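Hypothetical UPF0271 protein TTHB195 (Thermus thermophilus, PDB 2DFA) probably cleaves 5-oxoproline to L-glutamate at the expense of ATP, as subunit A of a three-component 5-oxoprolinase. Local coordinates at residues A[117-122]-A[147-152]; A[108-113]-A[139-144]. All coordinates share one frame; numbering follows the deposited sequence.

Overall arrangement
The two contacts form successive layers of one region of the fold, their centres about 11 Å apart. Contact 2, about 6 Å from the centre of the chain, is the inner layer, where residues 108-113 meet the strand 141-143; contact 1, about 15 Å out, packs the far end of helix 112-120 and the start of helix 122-135 on helix 148-155. Tyr149 joins the layers: its ring lies against Ala118 in contact 1, while its OH probably hydrogen-bonds to Val142 O of contact 2 at 3.2 Å and its CE2 lies 3.6 Å from Val143 CA. Contact 2 also holds His111, which faces one vacant point together with Asp8 and His62, possibly an empty metal site.

Contact 1: residues A[117-122]-A[147-152]; sequences KACRDR and TVYEEE
With CG beside its backbone N (chi1 -75°) and its chain extended as far as NE, Arg122 passes Val148 and reaches Glu151 and Glu152. Val148 CG1 covers one face of the guanidinium, whose edge meets the acids. NH2 donates to Glu151 OE1 at 2.7 Å (N-H...O 159°), and NH1 shares that oxygen at 3.1 Å; both approach from the same side of the carboxylate plane. NH1 also bonds to Glu152 OE2 at 2.7 Å, using the anti lone pair of an oxygen that Lys155 binds as well. An alanine in place of Glu151 would probably leave Arg122 NH2 without its acceptor in this contact and the guanidinium held through NH1 alone, by Glu152. Further in, Tyr149 has CG anti to the backbone N (chi1 177°), which lays its ring under Ala118; CB of that alanine stands 4.2 Å from the ring centroid in a CH-pi contact, and Cys119 SG approaches obliquely. Val148 CG2 packs against Cys119 O at 3.3 Å. Thr147 OG1 accepts from Glu150 N at 3.2 Å and also hydrogen-bonds to Leu144 O. Helix 148-155, N-capped by Thr147, packs on helix 112-120, closest where Cys119 passes Tyr149, and an Arg-Glu-Glu salt-bridge network joins it to the start of helix 122-135.

Contact 2: residues A[108-113]-A[139-144]; sequences VKPHGA and LPLVVL
The peptide group that joins Val108 to Lys109 is the flat unit at the middle of this contact. Leu141 CD1 lies over one of its faces, displaced toward the oxygen and 3.3 Å from Val108 O, while the side chain of Val142 stands to the other side, beyond the oxygen. Between them Val142 N donates to Val108 O at 3.0 Å, in an almost straight bond (N-H...O 177°). The return bond, from Val108 N to Pro140 O, is longer at 3.2 Å and more bent at 144°. Val108 thus donates to the residue before Leu141 and accepts from the one after it, a single bridge of the parallel kind.

Side chains fill in around it. Leu141, with CG anti to the backbone N (chi1 -176°), sends CD1 to within 3.9 Å of Val108 CG1 and also touches Pro110 CD. The other Val108 methyl, CG2, meets Leu139 CD1 at 4.2 Å, and Val132 of helix 122-135 packs on both residues. Lys109 rests its CB 3.9 Å from Val142 CB; its extended chain then leaves the contact, and NZ forms a salt bridge with Glu163 and a hydrogen bond with Asn6, which fixes this buried charge.

On its other flank Lys109 bonds through its backbone to Ala61, so residues 108-109 tie strand 58-62 to strand 141-143. Two helices, 112-120 and 122-135, lie between the bridged segments in sequence, so the arrangement resembles a parallel beta-alpha-beta crossover, consistent with the distorted alpha/beta barrel of the LamB/YcsF family.

Contact 1: residues A[117-122]-A[147-152]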
loop_
_atom_site.group_PDB
_atom_site.type_symbol
_atom_site.label_atom_id
_atom_site.label_comp_id
_atom_site.label_asym_id
_atom_site.label_seq_id
_atom_site.Cartn_x
_atom_site.Cartn_y
_atom_site.Cartn_z
ATOM N N LYS A 117 6.716 -12.506 -17.625
ATOM C CA LYS A 117 6.250 -13.783 -17.089
ATOM C C LYS A 117 5.301 -14.419 -18.104
ATOM O O LYS A 117 5.325 -15.633 -18.324
ATOM C CB LYS A 117 5.528 -13.576 -15.751
ATOM C CG LYS A 117 5.186 -14.870 -15.012
ATOM C CD LYS A 117 4.448 -14.565 -13.712
ATOM C CE LYS A 117 4.131 -15.829 -12.914
ATOM N NZ LYS A 117 5.356 -16.564 -12.502
ATOM N N ALA A 118 4.474 -13.585 -18.728
ATOM C CA ALA A 118 3.522 -14.048 -19.735
ATOM C C ALA A 118 4.229 -14.632 -20.959
ATOM O O ALA A 118 3.790 -15.636 -21.521
ATOM C CB ALA A 118 2.626 -12.899 -20.167
ATOM N N CYS A 119 5.325 -14.004 -21.370
ATOM C CA CYS A 119 6.064 -14.467 -22.540
ATOM C C CYS A 119 6.712 -15.839 -22.383
ATOM O O CYS A 119 7.045 -16.483 -23.380
ATOM C CB CYS A 119 7.126 -13.436 -22.934
ATOM S SG CYS A 119 6.447 -11.901 -23.620
ATOM N N ARG A 120 6.886 -16.295 -21.146
ATOM C CA ARG A 120 7.504 -17.599 -20.914
ATOM C C ARG A 120 6.664 -18.558 -20.073
ATOM O O ARG A 120 7.041 -19.719 -19.894
ATOM C CB ARG A 120 8.876 -17.419 -20.258
ATOM C CG ARG A 120 8.851 -16.642 -18.955
ATOM C CD ARG A 120 10.258 -16.425 -18.412
ATOM N NE ARG A 120 10.284 -15.436 -17.336
ATOM C CZ ARG A 120 9.757 -15.614 -16.128
ATOM N NH1 ARG A 120 9.155 -16.757 -15.817
ATOM N NH2 ARG A 120 9.821 -14.640 -15.229
ATOM N N ASP A 121 5.529 -18.089 -19.567
ATOM C CA ASP A 121 4.673 -18.930 -18.733
ATOM C C ASP A 121 3.249 -19.033 -19.276
ATOM O O ASP A 121 2.476 -18.078 -19.202
ATOM C CB ASP A 121 4.647 -18.385 -17.302
ATOM C CG ASP A 121 3.896 -19.289 -16.353
ATOM O OD1 ASP A 121 4.264 -20.478 -16.261
ATOM O OD2 ASP A 121 2.942 -18.818 -15.702
ATOM N N ARG A 122 2.904 -20.205 -19.805
ATOM C CA ARG A 122 1.583 -20.432 -20.384
ATOM C C ARG A 122 0.397 -20.162 -19.468
ATOM O O ARG A 122 -0.607 -19.616 -19.916
ATOM C CB ARG A 122 1.474 -21.860 -20.930
ATOM C CG ARG A 122 2.212 -22.088 -22.244
ATOM C CD ARG A 122 1.942 -23.489 -22.785
ATOM N NE ARG A 122 2.720 -23.773 -23.989
ATOM C CZ ARG A 122 2.439 -23.301 -25.203
ATOM N NH1 ARG A 122 1.387 -22.515 -25.394
ATOM N NH2 ARG A 122 3.217 -23.621 -26.229
ATOM N N THR A 147 5.926 -16.041 -29.149
ATOM C CA THR A 147 5.961 -16.450 -27.747
ATOM C C THR A 147 4.742 -17.286 -27.357
ATOM O O THR A 147 3.744 -17.318 -28.075
ATOM C CB THR A 147 6.014 -15.216 -26.811
ATOM O OG1 THR A 147 4.810 -14.456 -26.954
ATOM C CG2 THR A 147 7.197 -14.329 -27.162
ATOM N N VAL A 148 4.833 -17.963 -26.214
ATOM C CA VAL A 148 3.723 -18.771 -25.724
ATOM C C VAL A 148 2.592 -17.812 -25.376
ATOM O O VAL A 148 1.428 -18.197 -25.272
ATOM C CB VAL A 148 4.119 -19.583 -24.461
ATOM C CG1 VAL A 148 5.250 -20.547 -24.794
ATOM C CG2 VAL A 148 4.529 -18.647 -23.340
ATOM N N TYR A 149 2.956 -16.548 -25.204
ATOM C CA TYR A 149 2.000 -15.502 -24.887
ATOM C C TYR A 149 1.099 -15.265 -26.111
ATOM O O TYR A 149 -0.123 -15.173 -25.991
ATOM C CB TYR A 149 2.773 -14.236 -24.493
ATOM C CG TYR A 149 1.921 -13.030 -24.205
ATOM C CD1 TYR A 149 0.677 -13.157 -23.594
ATOM C CD2 TYR A 149 2.366 -11.752 -24.541
ATOM C CE1 TYR A 149 -0.108 -12.040 -23.325
ATOM C CE2 TYR A 149 1.592 -10.630 -24.277
ATOM C CZ TYR A 149 0.357 -10.781 -23.672
ATOM O OH TYR A 149 -0.421 -9.674 -23.433
ATOM N N GLU A 150 1.700 -15.177 -27.293
ATOM C CA GLU A 150 0.913 -14.989 -28.509
ATOM C C GLU A 150 0.025 -16.220 -28.688
ATOM O O GLU A 150 -1.146 -16.116 -29.053
ATOM C CB GLU A 150 1.824 -14.851 -29.731
ATOM C CG GLU A 150 1.071 -14.466 -30.998
ATOM C CD GLU A 150 1.877 -14.683 -32.269
ATOM O OE1 GLU A 150 3.110 -14.503 -32.240
ATOM O OE2 GLU A 150 1.266 -15.019 -33.306
ATOM N N GLU A 151 0.598 -17.389 -28.413
ATOM C CA GLU A 151 -0.119 -18.655 -28.544
ATOM C C GLU A 151 -1.373 -18.750 -27.687
ATOM O O GLU A 151 -2.456 -19.076 -28.187
ATOM C CB GLU A 151 0.801 -19.820 -28.187
ATOM C CG GLU A 151 1.897 -20.102 -29.194
ATOM C CD GLU A 151 2.755 -21.287 -28.783
ATOM O OE1 GLU A 151 2.181 -22.343 -28.427
ATOM O OE2 GLU A 151 3.999 -21.167 -28.822
ATOM N N GLU A 152 -1.233 -18.480 -26.393
ATOM C CA GLU A 152 -2.380 -18.566 -25.495
ATOM C C GLU A 152 -3.441 -17.529 -25.838
ATOM O O GLU A 152 -4.637 -17.790 -25.709
ATOM C CB GLU A 152 -1.932 -18.409 -24.039
ATOM C CG GLU A 152 -1.039 -19.541 -23.551
ATOM C CD GLU A 152 -1.671 -20.913 -23.737
ATOM O OE1 GLU A 152 -2.883 -21.054 -23.475
ATOM O OE2 GLU A 152 -0.956 -21.856 -24.132
#

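Contact 2: residues A[108-113]-A[139-144]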
loop_
_atom_site.group_PDB
_atom_site.type_symbol
_atom_site.label_atom_id
_atom_site.label_comp_id
_atom_site.label_asym_id
_atom_site.label_seq_id
_atom_site.Cartn_x
_atom_site.Cartn_y
_atom_site.Cartn_z
ATOM N N VAL A 108 -5.144 -3.884 -24.618
ATOM C CA VAL A 108 -4.553 -4.274 -23.346
ATOM C C VAL A 108 -3.140 -4.744 -23.646
ATOM O O VAL A 108 -2.895 -5.431 -24.644
ATOM C CB VAL A 108 -5.325 -5.420 -22.652
ATOM C CG1 VAL A 108 -4.564 -5.862 -21.391
ATOM C CG2 VAL A 108 -6.727 -4.954 -22.267
ATOM N N LYS A 109 -2.208 -4.347 -22.788
ATOM C CA LYS A 109 -0.814 -4.725 -22.921
ATOM C C LYS A 109 -0.207 -4.801 -21.521
ATOM O O LYS A 109 -0.082 -3.785 -20.837
ATOM C CB LYS A 109 -0.046 -3.682 -23.731
ATOM C CG LYS A 109 1.456 -3.927 -23.790
ATOM C CD LYS A 109 2.163 -2.729 -24.423
ATOM C CE LYS A 109 3.670 -2.892 -24.437
ATOM N NZ LYS A 109 4.326 -1.628 -24.890
ATOM N N PRO A 110 0.178 -6.004 -21.086
ATOM C CA PRO A 110 0.780 -6.217 -19.758
ATOM C C PRO A 110 2.041 -5.377 -19.572
ATOM O O PRO A 110 2.745 -5.082 -20.539
ATOM C CB PRO A 110 1.098 -7.709 -19.754
ATOM C CG PRO A 110 0.069 -8.284 -20.705
ATOM C CD PRO A 110 0.051 -7.275 -21.821
ATOM N N HIS A 111 2.332 -5.016 -18.326
ATOM C CA HIS A 111 3.508 -4.208 -18.012
ATOM C C HIS A 111 4.635 -4.969 -17.320
ATOM O O HIS A 111 4.394 -5.906 -16.556
ATOM C CB HIS A 111 3.118 -3.034 -17.104
ATOM C CG HIS A 111 4.286 -2.409 -16.400
ATOM N ND1 HIS A 111 5.150 -1.534 -17.024
ATOM C CD2 HIS A 111 4.771 -2.586 -15.147
ATOM C CE1 HIS A 111 6.117 -1.199 -16.186
ATOM N NE2 HIS A 111 5.910 -1.823 -15.040
ATOM N N GLY A 112 5.863 -4.525 -17.589
ATOM C CA GLY A 112 7.051 -5.088 -16.972
ATOM C C GLY A 112 7.167 -6.583 -16.749
ATOM O O GLY A 112 7.036 -7.375 -17.681
ATOM N N ALA A 113 7.423 -6.967 -15.499
ATOM C CA ALA A 113 7.600 -8.373 -15.149
ATOM C C ALA A 113 6.407 -9.257 -15.486
ATOM O O ALA A 113 6.582 -10.445 -15.761
ATOM C CB ALA A 113 7.957 -8.504 -13.671
ATOM N N LEU A 139 -11.701 -6.964 -27.313
ATOM C CA LEU A 139 -10.465 -6.252 -26.985
ATOM C C LEU A 139 -9.205 -6.897 -27.552
ATOM O O LEU A 139 -8.932 -8.077 -27.312
ATOM C CB LEU A 139 -10.305 -6.150 -25.466
ATOM C CG LEU A 139 -10.927 -4.975 -24.718
ATOM C CD1 LEU A 139 -10.800 -5.219 -23.213
ATOM C CD2 LEU A 139 -10.213 -3.677 -25.115
ATOM N N PRO A 140 -8.410 -6.131 -28.315
ATOM C CA PRO A 140 -7.185 -6.716 -28.865
ATOM C C PRO A 140 -6.108 -6.765 -27.782
ATOM O O PRO A 140 -6.042 -5.890 -26.923
ATOM C CB PRO A 140 -6.823 -5.760 -29.996
ATOM C CG PRO A 140 -7.316 -4.451 -29.489
ATOM C CD PRO A 140 -8.656 -4.794 -28.884
ATOM N N LEU A 141 -5.287 -7.802 -27.818
ATOM C CA LEU A 141 -4.212 -7.953 -26.851
ATOM C C LEU A 141 -2.897 -7.785 -27.590
ATOM O O LEU A 141 -2.668 -8.432 -28.614
ATOM C CB LEU A 141 -4.281 -9.341 -26.200
ATOM C CG LEU A 141 -3.297 -9.672 -25.072
ATOM C CD1 LEU A 141 -3.423 -8.642 -23.950
ATOM C CD2 LEU A 141 -3.589 -11.075 -24.550
ATOM N N VAL A 142 -2.052 -6.890 -27.091
ATOM C CA VAL A 142 -0.744 -6.641 -27.687
ATOM C C VAL A 142 0.208 -7.705 -27.152
ATOM O O VAL A 142 0.315 -7.897 -25.938
ATOM C CB VAL A 142 -0.225 -5.231 -27.309
ATOM C CG1 VAL A 142 1.189 -5.018 -27.841
ATOM C CG2 VAL A 142 -1.165 -4.181 -27.869
ATOM N N VAL A 143 0.895 -8.397 -28.054
ATOM C CA VAL A 143 1.804 -9.458 -27.643
ATOM C C VAL A 143 3.134 -9.437 -28.378
ATOM O O VAL A 143 3.308 -8.724 -29.368
ATOM C CB VAL A 143 1.180 -10.851 -27.882
ATOM C CG1 VAL A 143 -0.244 -10.889 -27.366
ATOM C CG2 VAL A 143 1.212 -11.185 -29.366
ATOM N N LEU A 144 4.074 -10.229 -27.872
ATOM C CA LEU A 144 5.384 -10.365 -28.494
ATOM C C LEU A 144 5.249 -11.562 -29.422
ATOM O O LEU A 144 4.903 -12.658 -28.983
ATOM C CB LEU A 144 6.466 -10.647 -27.449
ATOM C CG LEU A 144 7.430 -9.499 -27.145
ATOM C CD1 LEU A 144 8.517 -9.989 -26.195
ATOM C CD2 LEU A 144 8.052 -8.998 -28.439
#